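Local coordinates for glycerol Dehydrogenase (Unidentified, PDB 5XN8), which probably catalyses the NAD-dependent oxidation of glycerol to dihydroxyacetone, and holds a zinc ion at its metal site in this structure, at residues 37-41 with 61-65; 101-106 with 141-147; 32-36 with 76-80. All blocks are in the same frame, centred on the assembly; numbering follows the deposited sequence. Where two conformers were deposited one is given.

Contact 1. Residues 37-41 with 61-65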
loop_
_atom_site.group_PDB
_atom_site.type_symbol
_atom_site.label_atom_id
_atom_site.label_comp_id
_atom_site.label_asym_id
_atom_site.label_seq_id
_atom_site.Cartn_x
_atom_site.Cartn_y
_atom_site.Cartn_z
ATOM N N ASP A 37 47.564 -2.038 28.504
ATOM C CA ASP A 37 47.852 -3.115 29.461
ATOM C C ASP A 37 48.724 -4.174 28.779
ATOM O O ASP A 37 48.894 -4.148 27.553
ATOM C CB ASP A 37 46.575 -3.702 30.102
ATOM C CG ASP A 37 45.653 -4.422 29.106
ATOM O OD1 ASP A 37 46.126 -4.959 28.086
ATOM O OD2 ASP A 37 44.437 -4.501 29.376
ATOM N N ASP A 38 49.282 -5.092 29.565
ATOM C CA ASP A 38 50.255 -6.057 29.032
ATOM C C ASP A 38 49.666 -6.986 27.995
ATOM O O ASP A 38 50.325 -7.296 27.005
ATOM C CB ASP A 38 50.915 -6.871 30.139
ATOM C CG ASP A 38 51.731 -6.014 31.064
ATOM O OD1 ASP A 38 52.759 -5.425 30.632
ATOM O OD2 ASP A 38 51.335 -5.932 32.234
ATOM N N PHE A 39 48.429 -7.429 28.230
ATOM C CA PHE A 39 47.703 -8.264 27.270
ATOM C C PHE A 39 47.566 -7.574 25.914
ATOM O O PHE A 39 47.879 -8.164 24.882
ATOM C CB PHE A 39 46.312 -8.628 27.794
ATOM C CG PHE A 39 45.479 -9.368 26.791
ATOM C CD1 PHE A 39 45.774 -10.681 26.468
ATOM C CD2 PHE A 39 44.425 -8.741 26.148
ATOM C CE1 PHE A 39 45.020 -11.362 25.535
ATOM C CE2 PHE A 39 43.670 -9.415 25.213
ATOM C CZ PHE A 39 43.970 -10.725 24.903
ATOM N N VAL A 40 47.103 -6.326 25.931
ATOM C CA VAL A 40 46.882 -5.550 24.704
ATOM C C VAL A 40 48.207 -5.095 24.073
ATOM O O VAL A 40 48.314 -5.042 22.842
ATOM C CB VAL A 40 45.938 -4.346 24.956
ATOM C CG1 VAL A 40 45.841 -3.445 23.735
ATOM C CG2 VAL A 40 44.543 -4.834 25.353
ATOM N N MET A 41 49.204 -4.776 24.902
ATOM C CA MET A 41 50.521 -4.374 24.406
ATOM C C MET A 41 51.194 -5.463 23.558
ATOM O O MET A 41 51.839 -5.156 22.559
ATOM C CB MET A 41 51.449 -3.951 25.565
ATOM C CG MET A 41 52.689 -3.161 25.132
ATOM S SD MET A 41 52.395 -1.425 24.630
ATOM C CE MET A 41 52.471 -0.590 26.220
ATOM N N ALA A 61 56.461 3.594 24.428
ATOM C CA ALA A 61 55.375 2.760 24.930
ATOM C C ALA A 61 55.523 2.596 26.429
ATOM O O ALA A 61 56.640 2.425 26.927
ATOM C CB ALA A 61 55.403 1.399 24.256
ATOM N N GLU A 62 54.404 2.646 27.149
ATOM C CA GLU A 62 54.412 2.468 28.605
ATOM C C GLU A 62 53.218 1.629 29.071
ATOM O O GLU A 62 52.150 1.664 28.467
ATOM C CB GLU A 62 54.432 3.841 29.296
ATOM C CG GLU A 62 54.755 3.825 30.787
ATOM C CD GLU A 62 56.143 3.291 31.109
ATOM O OE1 GLU A 62 57.144 3.941 30.739
ATOM O OE2 GLU A 62 56.227 2.222 31.746
ATOM N N ARG A 63 53.426 0.882 30.147
ATOM C CA ARG A 63 52.442 -0.060 30.669
ATOM C C ARG A 63 51.356 0.662 31.465
ATOM O O ARG A 63 51.644 1.580 32.230
ATOM C CB ARG A 63 53.145 -1.097 31.567
ATOM C CG ARG A 63 52.261 -2.241 32.010
ATOM C CD ARG A 63 53.014 -3.248 32.880
ATOM N NE ARG A 63 52.277 -3.568 34.095
ATOM C CZ ARG A 63 52.235 -2.802 35.186
ATOM N NH1 ARG A 63 52.890 -1.643 35.254
ATOM N NH2 ARG A 63 51.525 -3.210 36.239
ATOM N N PHE A 64 50.112 0.219 31.283
ATOM C CA PHE A 64 48.938 0.752 31.987
ATOM C C PHE A 64 48.505 -0.271 33.049
ATOM O O PHE A 64 48.392 -1.462 32.749
ATOM C CB PHE A 64 47.824 1.040 30.961
ATOM C CG PHE A 64 46.480 1.320 31.567
ATOM C CD1 PHE A 64 46.288 2.410 32.402
ATOM C CD2 PHE A 64 45.392 0.496 31.287
ATOM C CE1 PHE A 64 45.045 2.667 32.957
ATOM C CE2 PHE A 64 44.143 0.750 31.838
ATOM C CZ PHE A 64 43.970 1.835 32.675
ATOM N N ASN A 65 48.274 0.192 34.281
ATOM C CA ASN A 65 48.002 -0.707 35.428
ATOM C C ASN A 65 46.592 -1.297 35.483
ATOM O O ASN A 65 46.330 -2.175 36.309
ATOM C CB ASN A 65 48.303 -0.004 36.763
ATOM C CG ASN A 65 49.786 0.159 37.015
ATOM O OD1 ASN A 65 50.563 -0.764 36.785
ATOM N ND2 ASN A 65 50.182 1.319 37.517
#
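Asp38, in the first turn of helix 38-54, and Arg63, on strand 58-63, form a salt bridge that shows how much an ion pair depends on which part of the arginine is presented. Asp38 meets the guanidinium through its NE end: Asp38 OD2 sits 3.2 Å from Arg63 NE, and at 127° the N-H points poorly, making the bond weak. OD2 approaches at the guanidinium edge, the two planes tilted by 24°, while OD1 rests on the aliphatic shaft, 3.1 Å from Arg63 CD. The arginine chain runs out straight as far as CD and bends beyond it, carrying the terminal nitrogens away from the Asp38 carboxylate.

Helix 38-54 is the helix of the beta-alpha-beta unit built from strands 31-36 and 58-63, in the part of this member of the iron-containing alcohol dehydrogenase family that probably binds NAD. Asp37 occupies its N-cap. With CG between the backbone N and the carbonyl carbon (chi1 65°), the carboxylate folds back over the helix start, and OD1 accepts from Val40 N at 2.7 Å. Asp37 also probably takes part in binding NAD, as in a close relative. It faces the other segment through its backbone, with Asp37 CA 3.7 Å from Phe64 O and its N at the edge of the Phe64 ring, which itself packs on Thr96 and Thr99 of helix 94-107.

Met41, one turn into the helix, supplies the apolar part. Bent at both chi2 and chi3, it curls its thioether over the strand: the methyl CE lies 3.2 Å from Glu62 O, and both SD and CE are 4.1 Å from Ala61 CB. The Glu62 side chain departs on the other side of the strand, where OE1 is hydrogen-bonded to His60.

Contact 2. Residues 101-106 with 141-147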
loop_
_atom_site.group_PDB
_atom_site.type_symbol
_atom_site.label_atom_id
_atom_site.label_comp_id
_atom_site.label_asym_id
_atom_site.label_seq_id
_atom_site.Cartn_x
_atom_site.Cartn_y
_atom_site.Cartn_z
ATOM N N LYS A 101 42.619 9.987 27.284
ATOM C CA LYS A 101 41.887 11.255 27.110
ATOM C C LYS A 101 42.231 12.266 28.188
ATOM O O LYS A 101 42.431 13.452 27.895
ATOM C CB LYS A 101 40.363 11.032 27.130
ATOM C CG LYS A 101 39.794 10.314 25.916
ATOM C CD LYS A 101 38.297 10.104 26.086
ATOM C CE LYS A 101 37.711 9.107 25.091
ATOM N NZ LYS A 101 36.405 8.572 25.567
ATOM N N ALA A 102 42.284 11.796 29.426
ATOM C CA ALA A 102 42.636 12.635 30.580
ATOM C C ALA A 102 44.042 13.197 30.449
ATOM O O ALA A 102 44.247 14.395 30.650
ATOM C CB ALA A 102 42.503 11.842 31.882
ATOM N N ILE A 103 44.996 12.332 30.096
ATOM C CA ILE A 103 46.391 12.742 29.878
ATOM C C ILE A 103 46.473 13.824 28.797
ATOM O O ILE A 103 47.177 14.821 28.971
ATOM C CB ILE A 103 47.292 11.541 29.491
ATOM C CG1 ILE A 103 47.428 10.560 30.665
ATOM C CG2 ILE A 103 48.691 11.996 29.077
ATOM C CD1 ILE A 103 47.772 9.148 30.241
ATOM N N GLY A 104 45.753 13.624 27.693
ATOM C CA GLY A 104 45.707 14.597 26.598
ATOM C C GLY A 104 45.106 15.923 27.012
ATOM O O GLY A 104 45.617 16.988 26.635
ATOM N N TYR A 105 44.036 15.857 27.801
ATOM C CA TYR A 105 43.393 17.051 28.342
ATOM C C TYR A 105 44.326 17.857 29.249
ATOM O O TYR A 105 44.575 19.037 28.988
ATOM C CB TYR A 105 42.107 16.692 29.112
ATOM C CG TYR A 105 41.562 17.875 29.875
ATOM C CD1 TYR A 105 41.108 19.010 29.201
ATOM C CD2 TYR A 105 41.549 17.890 31.268
ATOM C CE1 TYR A 105 40.643 20.119 29.896
ATOM C CE2 TYR A 105 41.092 18.994 31.973
ATOM C CZ TYR A 105 40.636 20.101 31.281
ATOM O OH TYR A 105 40.178 21.199 31.971
ATOM N N TYR A 106 44.841 17.226 30.301
ATOM C CA TYR A 106 45.681 17.933 31.281
ATOM C C TYR A 106 47.011 18.449 30.708
ATOM O O TYR A 106 47.530 19.459 31.181
ATOM C CB TYR A 106 45.920 17.074 32.532
ATOM C CG TYR A 106 44.669 16.865 33.365
ATOM C CD1 TYR A 106 44.044 17.939 33.998
ATOM C CD2 TYR A 106 44.110 15.594 33.527
ATOM C CE1 TYR A 106 42.889 17.757 34.753
ATOM C CE2 TYR A 106 42.957 15.403 34.268
ATOM C CZ TYR A 106 42.346 16.483 34.886
ATOM O OH TYR A 106 41.208 16.290 35.642
ATOM N N LEU A 141 34.820 13.048 34.240
ATOM C CA LEU A 141 35.496 14.205 33.655
ATOM C C LEU A 141 34.998 14.401 32.220
ATOM O O LEU A 141 35.281 13.591 31.333
ATOM C CB LEU A 141 37.018 14.027 33.668
ATOM C CG LEU A 141 37.681 13.974 35.052
ATOM C CD1 LEU A 141 39.186 13.857 34.873
ATOM C CD2 LEU A 141 37.313 15.155 35.940
ATOM N N ILE A 142 34.243 15.474 32.019
ATOM C CA ILE A 142 33.754 15.872 30.706
ATOM C C ILE A 142 34.749 16.898 30.173
ATOM O O ILE A 142 35.024 17.884 30.843
ATOM C CB ILE A 142 32.350 16.514 30.787
ATOM C CG1 ILE A 142 31.365 15.602 31.534
ATOM C CG2 ILE A 142 31.835 16.867 29.393
ATOM C CD1 ILE A 142 30.202 16.357 32.154
ATOM N N TYR A 143 35.272 16.657 28.974
ATOM C CA TYR A 143 36.258 17.530 28.349
ATOM C C TYR A 143 35.617 18.478 27.336
ATOM O O TYR A 143 34.543 18.181 26.793
ATOM C CB TYR A 143 37.345 16.715 27.651
ATOM C CG TYR A 143 37.940 15.658 28.538
ATOM C CD1 TYR A 143 38.595 16.008 29.717
ATOM C CD2 TYR A 143 37.806 14.304 28.230
ATOM C CE1 TYR A 143 39.130 15.039 30.555
ATOM C CE2 TYR A 143 38.330 13.333 29.051
ATOM C CZ TYR A 143 38.989 13.697 30.212
ATOM O OH TYR A 143 39.503 12.723 31.025
ATOM N N PRO A 144 36.276 19.626 27.069
ATOM C CA PRO A 144 35.866 20.492 25.963
ATOM C C PRO A 144 36.029 19.854 24.581
ATOM O O PRO A 144 35.272 20.195 23.663
ATOM C CB PRO A 144 36.817 21.696 26.078
ATOM C CG PRO A 144 37.338 21.660 27.474
ATOM C CD PRO A 144 37.395 20.210 27.834
ATOM N N LYS A 145 36.997 18.945 24.449
ATOM C CA LYS A 145 37.399 18.392 23.160
ATOM C C LYS A 145 37.187 16.876 23.090
ATOM O O LYS A 145 37.442 16.172 24.060
ATOM C CB LYS A 145 38.872 18.728 22.905
ATOM C CG LYS A 145 39.254 18.696 21.432
ATOM C CD LYS A 145 40.730 18.950 21.215
ATOM C CE LYS A 145 41.071 20.402 21.497
ATOM N NZ LYS A 145 42.339 20.835 20.825
ATOM N N ASN A 146 36.714 16.390 21.942
ATOM C CA ASN A 146 36.654 14.948 21.667
ATOM C C ASN A 146 38.045 14.455 21.271
ATOM O O ASN A 146 38.913 15.262 20.937
ATOM C CB ASN A 146 35.679 14.639 20.530
ATOM C CG ASN A 146 34.238 14.856 20.919
ATOM O OD1 ASN A 146 33.800 15.988 21.132
ATOM N ND2 ASN A 146 33.480 13.767 20.996
ATOM N N PRO A 147 38.277 13.127 21.313
ATOM C CA PRO A 147 39.533 12.602 20.765
ATOM C C PRO A 147 39.787 13.101 19.346
ATOM O O PRO A 147 38.852 13.224 18.556
ATOM C CB PRO A 147 39.302 11.096 20.751
ATOM C CG PRO A 147 38.362 10.864 21.874
ATOM C CD PRO A 147 37.465 12.062 21.928
#
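Lys101 and Tyr105, one turn apart on helix 94-107, face a chain that leaves strand 137-142 at Tyr143 and runs on as a loop to Pro147. The CA atoms of Tyr105 and Tyr143 are 7.2 Å apart, those of Lys101 and Pro147 6.9 Å. Tyr143 fills the gap, its CG anti to the carbonyl carbon (chi1 -51°), which directs the ring at the helix. Its CE2 meets Lys101 CB at 3.6 Å and its CD1 meets Tyr105 CG at 3.5 Å, while the hydroxyl reaches past the Ala102 methyl to a hydrogen bond with Ser128 OG. The two tyrosine rings are inclined by 36°, an oblique pairing in which Tyr143 CD1 lies over a face of Tyr105. Pro144 CD adds to the cover of Tyr105 at CE1, and Pro144 also packs on Asn27 of a second subunit. At the strand end of segment 141-147, Leu141 CD1 touches Tyr106 OH at 3.3 Å, near the plane of that ring. Lys101 stretches out, laying CE on Pro147 CG (3.7 Å) and bonding through NZ to the carbonyls of Ala122 and Leu127, the latter probably an NAD-binding residue, so it ties the helix in beside that site.

Strand 127-131 pairs with strand 137-142, Leu141 bonding to Ser128 through its backbone; Ala102 also touches Ile73 of helix 70-83, and Ile103, pointing away from the loop, packs on the same helix.

Contact 3. Residues 32-36 with 76-80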
loop_
_atom_site.group_PDB
_atom_site.type_symbol
_atom_site.label_atom_id
_atom_site.label_comp_id
_atom_site.label_asym_id
_atom_site.label_seq_id
_atom_site.Cartn_x
_atom_site.Cartn_y
_atom_site.Cartn_z
ATOM N N PHE A 32 54.571 10.386 19.911
ATOM C CA PHE A 32 53.418 9.884 20.654
ATOM C C PHE A 32 53.783 9.030 21.864
ATOM O O PHE A 32 54.685 8.200 21.809
ATOM C CB PHE A 32 52.502 9.089 19.714
ATOM C CG PHE A 32 51.560 9.953 18.930
ATOM C CD1 PHE A 32 50.350 10.351 19.478
ATOM C CD2 PHE A 32 51.900 10.403 17.658
ATOM C CE1 PHE A 32 49.483 11.170 18.759
ATOM C CE2 PHE A 32 51.042 11.217 16.940
ATOM C CZ PHE A 32 49.831 11.605 17.491
ATOM N N PHE A 33 53.049 9.251 22.949
ATOM C CA PHE A 33 53.129 8.472 24.169
ATOM C C PHE A 33 52.026 7.407 24.113
ATOM O O PHE A 33 50.847 7.728 24.224
ATOM C CB PHE A 33 52.930 9.415 25.354
ATOM C CG PHE A 33 52.994 8.753 26.695
ATOM C CD1 PHE A 33 54.217 8.457 27.276
ATOM C CD2 PHE A 33 51.829 8.471 27.403
ATOM C CE1 PHE A 33 54.283 7.868 28.528
ATOM C CE2 PHE A 33 51.885 7.886 28.656
ATOM C CZ PHE A 33 53.116 7.583 29.218
ATOM N N VAL A 34 52.414 6.152 23.927
ATOM C CA VAL A 34 51.480 5.051 23.692
ATOM C C VAL A 34 51.246 4.255 24.980
ATOM O O VAL A 34 52.207 3.834 25.603
ATOM C CB VAL A 34 52.028 4.098 22.601
ATOM C CG1 VAL A 34 50.952 3.125 22.128
ATOM C CG2 VAL A 34 52.599 4.884 21.433
ATOM N N ILE A 35 49.986 4.049 25.371
ATOM C CA ILE A 35 49.665 3.238 26.569
ATOM C C ILE A 35 48.727 2.061 26.292
ATOM O O ILE A 35 47.810 2.153 25.463
ATOM C CB ILE A 35 49.103 4.086 27.739
ATOM C CG1 ILE A 35 47.704 4.639 27.435
ATOM C CG2 ILE A 35 50.057 5.230 28.060
ATOM C CD1 ILE A 35 47.072 5.350 28.615
ATOM N N ALA A 36 48.966 0.969 27.017
ATOM C CA ALA A 36 48.167 -0.251 26.946
ATOM C C ALA A 36 48.510 -1.179 28.121
ATOM O O ALA A 36 49.614 -1.112 28.668
ATOM C CB ALA A 36 48.428 -0.965 25.630
ATOM N N LEU A 76 51.438 8.362 34.888
ATOM C CA LEU A 76 51.753 8.296 33.451
ATOM C C LEU A 76 52.120 9.662 32.864
ATOM O O LEU A 76 52.992 9.743 31.993
ATOM C CB LEU A 76 50.588 7.689 32.665
ATOM C CG LEU A 76 50.360 6.179 32.806
ATOM C CD1 LEU A 76 49.011 5.793 32.230
ATOM C CD2 LEU A 76 51.488 5.365 32.179
ATOM N N ILE A 77 51.451 10.717 33.328
ATOM C CA ILE A 77 51.822 12.091 32.965
ATOM C C ILE A 77 53.283 12.379 33.299
ATOM O O ILE A 77 54.010 12.913 32.461
ATOM C CB ILE A 77 50.883 13.136 33.629
ATOM C CG1 ILE A 77 49.528 13.133 32.906
ATOM C CG2 ILE A 77 51.476 14.544 33.571
ATOM C CD1 ILE A 77 48.404 13.796 33.671
ATOM N N ALA A 78 53.703 12.014 34.514
ATOM C CA ALA A 78 55.089 12.201 34.959
ATOM C C ALA A 78 56.097 11.534 34.026
ATOM O O ALA A 78 57.141 12.112 33.743
ATOM C CB ALA A 78 55.269 11.689 36.384
ATOM N N ILE A 79 55.777 10.337 33.539
ATOM C CA ILE A 79 56.642 9.627 32.580
ATOM C C ILE A 79 56.573 10.295 31.204
ATOM O O ILE A 79 57.585 10.400 30.514
ATOM C CB ILE A 79 56.290 8.118 32.438
ATOM C CG1 ILE A 79 56.342 7.396 33.791
ATOM C CG2 ILE A 79 57.265 7.439 31.480
ATOM C CD1 ILE A 79 55.730 6.004 33.786
ATOM N N LEU A 80 55.378 10.731 30.806
ATOM C CA LEU A 80 55.197 11.459 29.542
ATOM C C LEU A 80 56.089 12.700 29.489
ATOM O O LEU A 80 56.792 12.904 28.501
ATOM C CB LEU A 80 53.722 11.827 29.320
ATOM C CG LEU A 80 53.381 12.746 28.127
ATOM C CD1 LEU A 80 52.059 12.358 27.484
ATOM C CD2 LEU A 80 53.348 14.222 28.522
#
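Leu76 opens the helical side of the contact by offering its two methyls to two different residues of strand 31-36. CD1 meets Ile35 CD1 at 4.1 Å, and CD2 meets Phe33 CZ at 4.0 Å. Its carbonyl oxygen also lies close to the ring, 3.5 Å from Phe33 CZ, although it is already taken by the helix bond from Leu80 N. Ile79, nearly one turn on, contributes a single methyl: CG2 stands at the ring edge, 4.2 Å from Phe33 CE1. Leu80 then approaches from over the ring. Its CB sits 4.0 Å from the Phe33 centroid and 9° off the normal, a CH-pi contact almost centred on the face, and its CD1 reaches back to Phe33 CB at 3.7 Å. Phe33 can receive all three because its CG is anti to the backbone N (chi1 -180°), which carries the ring out from the strand and into the helix surface. The axes of segments 32-36 and 76-80 pass 10.2 Å apart and run roughly antiparallel, at 148°. Helix 70-83 joins strand 58-63 to strand 87-92 and so crosses over strand 31-36, which lies between them: a beta-alpha-beta crossover that skips one strand, as in Rossmann-like sheets.

In the fold
Together the three contacts illustrate how chemistry follows depth in an alpha/beta domain. Contact 3 is the buried one, wholly apolar in its side chains; contact 1 lies at the surface and mixes a weak ion pair with a thioether; contact 2, partly buried, combines tyrosine rings and prolines with the aliphatic chain of a lysine. Contacts 1 and 3 lie on neighbouring strands of the parallel sheet, 58-63 and 31-36, joined by backbone bonds from Glu62 N to Val34 O and from Phe64 N to Ala36 O. Contact 2 is separate from contact 1, their nearest atoms about 7 Å apart, yet it meets contact 3 through Ile103, whose packing on Leu76, Ile77 and Leu80 is all hydrocarbon.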